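Local coordinates for PAC2 family protein (Mycobacterium tuberculosis, PDB 2WAM) that is of unknown function but belongs to the PAC2 family and assembles with further copies of itself, at residues A[73-78]-A[216-221]; A[162-167]-A[228-233]; A[222-227]-A[232-237]. One frame throughout, in Å; residues are numbered along the deposited sequence.

Contact 1 (A[73-78]-A[216-221])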
loop_
_atom_site.group_PDB
_atom_site.type_symbol
_atom_site.label_atom_id
_atom_site.label_comp_id
_atom_site.label_asym_id
_atom_site.label_seq_id
_atom_site.Cartn_x
_atom_site.Cartn_y
_atom_site.Cartn_z
ATOM N N GLU A 73 15.158 -16.727 18.999
ATOM C CA GLU A 73 15.817 -16.212 20.190
ATOM C C GLU A 73 15.117 -14.969 20.704
ATOM O O GLU A 73 14.657 -14.148 19.920
ATOM C CB GLU A 73 17.265 -15.857 19.877
ATOM C CG GLU A 73 17.948 -16.815 18.939
ATOM C CD GLU A 73 19.236 -16.246 18.393
ATOM O OE1 GLU A 73 19.820 -15.357 19.055
ATOM O OE2 GLU A 73 19.660 -16.687 17.308
ATOM N N GLY A 74 15.063 -14.821 22.024
ATOM C CA GLY A 74 14.427 -13.667 22.627
ATOM C C GLY A 74 13.370 -14.018 23.660
ATOM O O GLY A 74 12.976 -13.173 24.459
ATOM N N PHE A 75 12.920 -15.269 23.650
ATOM C CA PHE A 75 11.940 -15.743 24.618
ATOM C C PHE A 75 12.631 -16.290 25.862
ATOM O O PHE A 75 12.655 -15.650 26.902
ATOM C CB PHE A 75 11.049 -16.821 23.991
ATOM C CG PHE A 75 10.065 -17.434 24.955
ATOM C CD1 PHE A 75 9.871 -18.804 24.982
ATOM C CD2 PHE A 75 9.338 -16.642 25.834
ATOM C CE1 PHE A 75 8.975 -19.368 25.858
ATOM C CE2 PHE A 75 8.445 -17.199 26.714
ATOM C CZ PHE A 75 8.257 -18.560 26.728
ATOM N N SER A 76 13.182 -17.487 25.743
ATOM C CA SER A 76 13.972 -18.085 26.801
ATOM C C SER A 76 15.171 -18.745 26.153
ATOM O O SER A 76 15.010 -19.669 25.355
ATOM C CB SER A 76 13.155 -19.130 27.554
ATOM O OG SER A 76 13.987 -19.930 28.374
ATOM N N ASP A 77 16.363 -18.269 26.504
ATOM C CA ASP A 77 17.601 -18.672 25.841
ATOM C C ASP A 77 18.676 -19.196 26.787
ATOM O O ASP A 77 19.851 -18.851 26.652
ATOM C CB ASP A 77 18.151 -17.501 25.039
ATOM C CG ASP A 77 17.247 -17.124 23.901
ATOM O OD1 ASP A 77 17.101 -17.964 22.991
ATOM O OD2 ASP A 77 16.667 -16.016 23.929
ATOM N N ALA A 78 18.270 -20.039 27.729
ATOM C CA ALA A 78 19.204 -20.666 28.645
ATOM C C ALA A 78 20.213 -21.504 27.873
ATOM O O ALA A 78 19.838 -22.303 27.006
ATOM C CB ALA A 78 18.459 -21.529 29.653
ATOM N N PRO A 216 3.462 -17.509 29.898
ATOM C CA PRO A 216 3.587 -16.465 28.879
ATOM C C PRO A 216 3.816 -17.091 27.508
ATOM O O PRO A 216 4.615 -18.014 27.381
ATOM C CB PRO A 216 4.831 -15.675 29.335
ATOM C CG PRO A 216 5.460 -16.519 30.409
ATOM C CD PRO A 216 4.311 -17.210 31.058
ATOM N N GLY A 217 3.096 -16.612 26.501
ATOM C CA GLY A 217 3.246 -17.124 25.156
ATOM C C GLY A 217 4.511 -16.629 24.489
ATOM O O GLY A 217 5.066 -15.590 24.864
ATOM N N SER A 218 4.975 -17.389 23.506
ATOM C CA SER A 218 6.097 -16.984 22.661
ATOM C C SER A 218 5.742 -17.170 21.179
ATOM O O SER A 218 4.843 -17.937 20.838
ATOM C CB SER A 218 7.348 -17.784 23.023
ATOM O OG SER A 218 7.225 -19.152 22.660
ATOM N N ALA A 219 6.442 -16.478 20.294
ATOM C CA ALA A 219 6.160 -16.619 18.872
ATOM C C ALA A 219 6.252 -18.074 18.419
ATOM O O ALA A 219 5.409 -18.542 17.654
ATOM C CB ALA A 219 7.079 -15.734 18.044
ATOM N N SER A 220 7.270 -18.785 18.897
ATOM C CA SER A 220 7.427 -20.208 18.581
ATOM C C SER A 220 6.266 -21.034 19.113
ATOM O O SER A 220 5.705 -21.851 18.396
ATOM C CB SER A 220 8.750 -20.767 19.122
ATOM O OG SER A 220 9.769 -20.739 18.137
ATOM N N ASN A 221 5.899 -20.820 20.369
ATOM C CA ASN A 221 4.783 -21.565 20.931
ATOM C C ASN A 221 3.472 -21.243 20.240
ATOM O O ASN A 221 2.683 -22.137 19.930
ATOM C CB ASN A 221 4.648 -21.308 22.428
ATOM C CG ASN A 221 5.701 -22.026 23.240
ATOM O OD1 ASN A 221 6.329 -22.989 22.771
ATOM N ND2 ASN A 221 5.907 -21.558 24.475
#

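Contact 2 (A[162-167]-A[228-233])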
loop_
_atom_site.group_PDB
_atom_site.type_symbol
_atom_site.label_atom_id
_atom_site.label_comp_id
_atom_site.label_asym_id
_atom_site.label_seq_id
_atom_site.Cartn_x
_atom_site.Cartn_y
_atom_site.Cartn_z
ATOM N N ALA A 162 2.037 -15.858 7.790
ATOM C CA ALA A 162 3.012 -15.947 6.709
ATOM C C ALA A 162 3.839 -17.246 6.763
ATOM O O ALA A 162 4.052 -17.874 5.739
ATOM C CB ALA A 162 3.923 -14.716 6.692
ATOM N N VAL A 163 4.298 -17.647 7.950
ATOM C CA VAL A 163 5.039 -18.904 8.100
ATOM C C VAL A 163 4.136 -20.104 7.795
ATOM O O VAL A 163 4.509 -21.008 7.044
ATOM C CB VAL A 163 5.659 -19.068 9.518
ATOM C CG1 VAL A 163 6.243 -20.454 9.692
ATOM C CG2 VAL A 163 6.740 -18.028 9.768
ATOM N N ARG A 164 2.942 -20.110 8.375
ATOM C CA ARG A 164 1.995 -21.180 8.110
ATOM C C ARG A 164 1.659 -21.292 6.609
ATOM O O ARG A 164 1.516 -22.401 6.074
ATOM C CB ARG A 164 0.723 -20.987 8.942
ATOM C CG ARG A 164 -0.388 -21.957 8.578
ATOM C CD ARG A 164 -1.516 -21.909 9.563
ATOM N NE ARG A 164 -2.269 -20.678 9.448
ATOM C CZ ARG A 164 -3.243 -20.497 8.569
ATOM N NH1 ARG A 164 -3.560 -21.477 7.740
ATOM N NH2 ARG A 164 -3.888 -19.342 8.517
ATOM N N LEU A 165 1.537 -20.149 5.934
ATOM C CA LEU A 165 1.237 -20.147 4.508
ATOM C C LEU A 165 2.429 -20.607 3.657
ATOM O O LEU A 165 2.247 -21.243 2.620
ATOM C CB LEU A 165 0.719 -18.782 4.054
ATOM C CG LEU A 165 0.384 -18.631 2.566
ATOM C CD1 LEU A 165 -0.647 -17.531 2.376
ATOM C CD2 LEU A 165 1.625 -18.369 1.687
ATOM N N LEU A 166 3.644 -20.293 4.094
ATOM C CA LEU A 166 4.840 -20.783 3.417
ATOM C C LEU A 166 4.979 -22.295 3.600
ATOM O O LEU A 166 5.228 -23.026 2.639
ATOM C CB LEU A 166 6.083 -20.055 3.929
ATOM C CG LEU A 166 6.345 -18.709 3.248
ATOM C CD1 LEU A 166 7.572 -18.030 3.815
ATOM C CD2 LEU A 166 6.517 -18.924 1.765
ATOM N N ALA A 167 4.797 -22.754 4.838
ATOM C CA ALA A 167 4.865 -24.175 5.164
ATOM C C ALA A 167 3.862 -24.996 4.346
ATOM O O ALA A 167 4.178 -26.085 3.876
ATOM C CB ALA A 167 4.659 -24.394 6.668
ATOM N N ALA A 228 -1.291 -26.164 14.797
ATOM C CA ALA A 228 -2.182 -27.249 15.214
ATOM C C ALA A 228 -3.652 -26.923 14.972
ATOM O O ALA A 228 -4.411 -27.784 14.528
ATOM C CB ALA A 228 -1.970 -27.597 16.663
ATOM N N GLN A 229 -4.051 -25.690 15.275
ATOM C CA GLN A 229 -5.419 -25.266 15.044
ATOM C C GLN A 229 -5.817 -25.501 13.587
ATOM O O GLN A 229 -6.997 -25.624 13.267
ATOM C CB GLN A 229 -5.613 -23.794 15.422
ATOM C CG GLN A 229 -5.816 -23.526 16.908
ATOM C CD GLN A 229 -5.877 -22.032 17.211
ATOM O OE1 GLN A 229 -5.043 -21.259 16.731
ATOM N NE2 GLN A 229 -6.873 -21.615 17.998
ATOM N N HIS A 230 -4.832 -25.573 12.704
ATOM C CA HIS A 230 -5.120 -25.773 11.294
ATOM C C HIS A 230 -4.747 -27.177 10.849
ATOM O O HIS A 230 -4.408 -27.399 9.684
ATOM C CB HIS A 230 -4.382 -24.745 10.433
ATOM C CG HIS A 230 -4.955 -23.359 10.499
ATOM N ND1 HIS A 230 -4.526 -22.420 11.412
ATOM C CD2 HIS A 230 -5.895 -22.746 9.742
ATOM C CE1 HIS A 230 -5.186 -21.288 11.225
ATOM N NE2 HIS A 230 -6.020 -21.460 10.215
ATOM N N GLY A 231 -4.795 -28.125 11.778
ATOM C CA GLY A 231 -4.621 -29.531 11.445
ATOM C C GLY A 231 -3.218 -29.958 11.047
ATOM O O GLY A 231 -3.028 -31.047 10.508
ATOM N N HIS A 232 -2.226 -29.114 11.314
ATOM C CA HIS A 232 -0.845 -29.476 11.031
ATOM C C HIS A 232 -0.265 -30.294 12.175
ATOM O O HIS A 232 -0.654 -30.117 13.338
ATOM C CB HIS A 232 -0.003 -28.230 10.804
ATOM C CG HIS A 232 -0.333 -27.510 9.542
ATOM N ND1 HIS A 232 0.231 -27.841 8.328
ATOM C CD2 HIS A 232 -1.172 -26.476 9.297
ATOM C CE1 HIS A 232 -0.244 -27.041 7.392
ATOM N NE2 HIS A 232 -1.098 -26.205 7.953
ATOM N N GLU A 233 0.664 -31.188 11.847
ATOM C CA GLU A 233 1.346 -31.970 12.874
ATOM C C GLU A 233 2.491 -31.176 13.481
ATOM O O GLU A 233 3.383 -30.729 12.772
ATOM C CB GLU A 233 1.887 -33.279 12.305
ATOM C CG GLU A 233 2.366 -34.245 13.382
ATOM C CD GLU A 233 2.769 -35.596 12.814
ATOM O OE1 GLU A 233 1.958 -36.544 12.932
ATOM O OE2 GLU A 233 3.881 -35.712 12.240
#

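Contact 3 (A[222-227]-A[232-237])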
loop_
_atom_site.group_PDB
_atom_site.type_symbol
_atom_site.label_atom_id
_atom_site.label_comp_id
_atom_site.label_asym_id
_atom_site.label_seq_id
_atom_site.Cartn_x
_atom_site.Cartn_y
_atom_site.Cartn_z
ATOM N N LEU A 222 3.230 -19.957 20.010
ATOM C CA LEU A 222 2.000 -19.551 19.354
ATOM C C LEU A 222 1.968 -20.091 17.926
ATOM O O LEU A 222 0.906 -20.455 17.430
ATOM C CB LEU A 222 1.823 -18.034 19.384
ATOM C CG LEU A 222 0.424 -17.523 19.039
ATOM C CD1 LEU A 222 -0.622 -18.097 19.990
ATOM C CD2 LEU A 222 0.384 -16.005 19.062
ATOM N N LEU A 223 3.133 -20.178 17.282
ATOM C CA LEU A 223 3.206 -20.735 15.935
ATOM C C LEU A 223 2.777 -22.189 15.960
ATOM O O LEU A 223 1.958 -22.630 15.153
ATOM C CB LEU A 223 4.619 -20.636 15.375
ATOM C CG LEU A 223 4.874 -21.404 14.071
ATOM C CD1 LEU A 223 4.045 -20.839 12.912
ATOM C CD2 LEU A 223 6.360 -21.372 13.747
ATOM N N GLU A 224 3.342 -22.929 16.907
ATOM C CA GLU A 224 2.988 -24.322 17.114
ATOM C C GLU A 224 1.477 -24.479 17.369
ATOM O O GLU A 224 0.804 -25.282 16.713
ATOM C CB GLU A 224 3.828 -24.887 18.253
ATOM C CG GLU A 224 3.352 -26.188 18.831
ATOM C CD GLU A 224 4.404 -26.814 19.726
ATOM O OE1 GLU A 224 5.605 -26.748 19.369
ATOM O OE2 GLU A 224 4.029 -27.367 20.783
ATOM N N TYR A 225 0.940 -23.696 18.298
ATOM C CA TYR A 225 -0.499 -23.707 18.555
ATOM C C TYR A 225 -1.351 -23.360 17.327
ATOM O O TYR A 225 -2.318 -24.067 17.015
ATOM C CB TYR A 225 -0.852 -22.770 19.704
ATOM C CG TYR A 225 -2.321 -22.791 20.050
ATOM C CD1 TYR A 225 -2.945 -23.974 20.443
ATOM C CD2 TYR A 225 -3.089 -21.632 19.983
ATOM C CE1 TYR A 225 -4.290 -23.998 20.759
ATOM C CE2 TYR A 225 -4.432 -21.646 20.294
ATOM C CZ TYR A 225 -5.030 -22.830 20.685
ATOM O OH TYR A 225 -6.366 -22.848 20.999
ATOM N N ARG A 226 -1.005 -22.269 16.640
ATOM C CA ARG A 226 -1.768 -21.861 15.466
ATOM C C ARG A 226 -1.721 -22.945 14.404
ATOM O O ARG A 226 -2.746 -23.320 13.848
ATOM C CB ARG A 226 -1.258 -20.534 14.909
ATOM C CG ARG A 226 -1.514 -19.343 15.813
ATOM C CD ARG A 226 -2.848 -18.728 15.535
ATOM N NE ARG A 226 -3.134 -17.601 16.419
ATOM C CZ ARG A 226 -3.884 -17.685 17.511
ATOM N NH1 ARG A 226 -4.419 -18.845 17.858
ATOM N NH2 ARG A 226 -4.096 -16.615 18.258
ATOM N N MET A 227 -0.522 -23.447 14.142
ATOM C CA MET A 227 -0.308 -24.569 13.230
ATOM C C MET A 227 -1.237 -25.748 13.531
ATOM O O MET A 227 -1.884 -26.276 12.624
ATOM C CB MET A 227 1.152 -25.045 13.299
ATOM C CG MET A 227 2.169 -24.134 12.610
ATOM S SD MET A 227 1.801 -23.941 10.870
ATOM C CE MET A 227 2.684 -25.342 10.188
ATOM N N HIS A 232 -2.226 -29.114 11.314
ATOM C CA HIS A 232 -0.845 -29.476 11.031
ATOM C C HIS A 232 -0.265 -30.294 12.175
ATOM O O HIS A 232 -0.654 -30.117 13.338
ATOM C CB HIS A 232 -0.003 -28.230 10.804
ATOM C CG HIS A 232 -0.333 -27.510 9.542
ATOM N ND1 HIS A 232 0.231 -27.841 8.328
ATOM C CD2 HIS A 232 -1.172 -26.476 9.297
ATOM C CE1 HIS A 232 -0.244 -27.041 7.392
ATOM N NE2 HIS A 232 -1.098 -26.205 7.953
ATOM N N GLU A 233 0.664 -31.188 11.847
ATOM C CA GLU A 233 1.346 -31.970 12.874
ATOM C C GLU A 233 2.491 -31.176 13.481
ATOM O O GLU A 233 3.383 -30.729 12.772
ATOM C CB GLU A 233 1.887 -33.279 12.305
ATOM C CG GLU A 233 2.366 -34.245 13.382
ATOM C CD GLU A 233 2.769 -35.596 12.814
ATOM O OE1 GLU A 233 1.958 -36.544 12.932
ATOM O OE2 GLU A 233 3.881 -35.712 12.240
ATOM N N VAL A 234 2.469 -31.000 14.794
ATOM C CA VAL A 234 3.482 -30.196 15.449
ATOM C C VAL A 234 4.114 -30.941 16.615
ATOM O O VAL A 234 3.486 -31.793 17.240
ATOM C CB VAL A 234 2.891 -28.867 15.979
ATOM C CG1 VAL A 234 2.183 -28.096 14.859
ATOM C CG2 VAL A 234 1.952 -29.128 17.179
ATOM N N VAL A 235 5.358 -30.598 16.911
ATOM C CA VAL A 235 6.047 -31.130 18.070
ATOM C C VAL A 235 7.093 -30.113 18.524
ATOM O O VAL A 235 7.557 -29.284 17.742
ATOM C CB VAL A 235 6.628 -32.557 17.813
ATOM C CG1 VAL A 235 7.295 -32.646 16.474
ATOM C CG2 VAL A 235 7.576 -32.965 18.907
ATOM N N GLY A 236 7.419 -30.149 19.809
ATOM C CA GLY A 236 8.246 -29.124 20.400
ATOM C C GLY A 236 9.042 -29.697 21.541
ATOM O O GLY A 236 8.555 -30.530 22.298
ATOM N N PHE A 237 10.281 -29.252 21.659
ATOM C CA PHE A 237 11.159 -29.740 22.707
ATOM C C PHE A 237 11.746 -28.583 23.486
ATOM O O PHE A 237 12.343 -27.673 22.923
ATOM C CB PHE A 237 12.262 -30.612 22.112
ATOM C CG PHE A 237 11.744 -31.788 21.366
ATOM C CD1 PHE A 237 11.770 -31.810 19.981
ATOM C CD2 PHE A 237 11.201 -32.870 22.047
ATOM C CE1 PHE A 237 11.279 -32.909 19.277
ATOM C CE2 PHE A 237 10.707 -33.964 21.367
ATOM C CZ PHE A 237 10.747 -33.987 19.970
#

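Contact 1 (A[73-78]-A[216-221])
Phe-75 lays one face of its ring on Ser-218, the N-cap residue of helix 219-229, so that the loop after strand 67-73 meets the very start of a helix from much later in the chain. The contact is a worked example of CH-pi packing between an aromatic ring and the N-cap serine of a helix, and it depends on the Phe-75 side chain, which meets Ser-218 CB and the backbone O atoms of Pro-216 and Gly-217; the nearest CA atoms, those of Phe-75 and Ser-218, are 6.3 Å apart. With CG turned anti to the backbone N (chi1 176°), Phe-75 is directed at the other segment. Ser-218 CB sits above the middle of the ring, 3.4 Å from the Phe-75 ring centroid and 14° off the normal. Ser-218 OG leans toward the rim, 3.5 Å from Phe-75 CD1, while Ser-76 CB covers the opposite ring face near its border. Pro-216 lies by the far end of the ring, where its O comes within 3.7 Å of Phe-75 CZ, approaching obliquely.

Within 73-78, Gly-74 N donates a hydrogen bond to Asp-77 OD2 (2.8 Å), which uses its syn lone pair. Helix 333-343 adds Leu-339 and Ala-343 to the surroundings of Phe-75. Arg-113 of the second subunit packs against Phe-75, Pro-216 and Ser-218, and Pro-216 pairs in an antiparallel ladder with a strand of that subunit. The hydroxyl of Ser-218 meanwhile accepts the capping bond from Asn-221 N to Ser-218 OG at 3.1 Å and 161°.

Contact 2 (A[162-167]-A[228-233])
Arg-164 and His-230 bring the backbones closest, yet their CA atoms are still 9.0 Å apart, so helix 156-169 and the end of helix 219-229 are bridged by side chains. The second segment leaves its helix through a Schellman motif whose C-prime residue, Gly-231, has positive phi; Gly-231 N makes a hydrogen bond to Ala-228 O at 2.8 Å, with His-232 N bonded to Met-227 O. This helix end aims His-230 and His-232 at the first helix.

The pairing is an example of arginine-histidine stacking. The Arg-164 chain runs out extended, then bends at chi3 (71°), which lays the guanidinium flat over one face of the His-230 ring. The planes differ by 4° and the centres are 3.4 Å apart. Arg-164 CD adds a CH-pi contact over the same face. Although N atoms of both groups come close, the angles are poor for hydrogen bonding; the ring is held instead by the bond between His-230 ND1 and the Arg-226 carbonyl. Glu-168 OE2 bonds His-232 NE2 and makes a long, weak ion pair with Arg-164 NH1, while Glu-40 of the third subunit makes a similarly long, weak pair with Arg-164 NH2. His-232 meets the arginine obliquely, its NE2 lying 4.4 Å from Arg-164 CG.

Contact 3 (A[222-227]-A[232-237])
Met-227 and His-232 close the turn that links helix 219-229 to strand 234-242, and they are joined through both backbone and side chains. The hydrogen bond runs from His-232 N to Met-227 O, 3.1 Å long at 154°; it is the 6→1 bond of the Schellman motif ending the helix. The chain thus reverses, and the short axes of 222-227 and 234-237 run nearly antiparallel, at 159° and 8.6 Å.

The aromatic contacts lie at the same turn. The methionine chain bends at chi2 (-59°) and again at chi3, bringing CE over one face of the His-232 ring, 4.0 Å from its centroid and offset toward the rim. Met-227 SD follows as a sulfur-aromatic contact. The carbonyl of Met-227 lies at the ring edge instead, its O 3.4 Å from His-232 CD2.

Apolar packing centres on Val-234: CG1 touches Met-227 CB at 3.6 Å and also Glu-224 O, and CG2 meets Glu-224 CG at 3.7 Å. The polar end of Glu-224 continues along the strand, and OE1 comes 3.7 Å from the CA of Gly-236, whose lack of a side chain lets the carboxylate lie there. Glu-224 OE2 is bonded to His-196 ND1.

The helix faces the strand's Val-234 side, whereas Val-235 and Phe-237 point away from the helix, and their side chains pack on helix 251-265. The strand itself is paired between 174-183 and 193-197, the latter outermost in the mixed sheet within this chain, and Met-227 also packs on Arg-164 of helix 156-169.

Helix 219-229 runs through all three contacts: contact 1 holds its N-terminal end, contact 3 its middle, and contact 2 its C-terminal end and the turn beyond. Along the chain contact 1 closes before contact 3 opens, while the segments of contacts 1 and 2 alternate. Contacts 2 and 3 share His-232 and Glu-233, have centres about 8 Å apart and touch where Ala-167 CB packs on Met-227 CE; contact 1 is centred about 13 Å from contact 3 and 19 Å from contact 2. One helix is thereby tied to a loop, a second helix and the mixed sheet, and contacts 1 and 3 touch the second subunit and contact 2 the third.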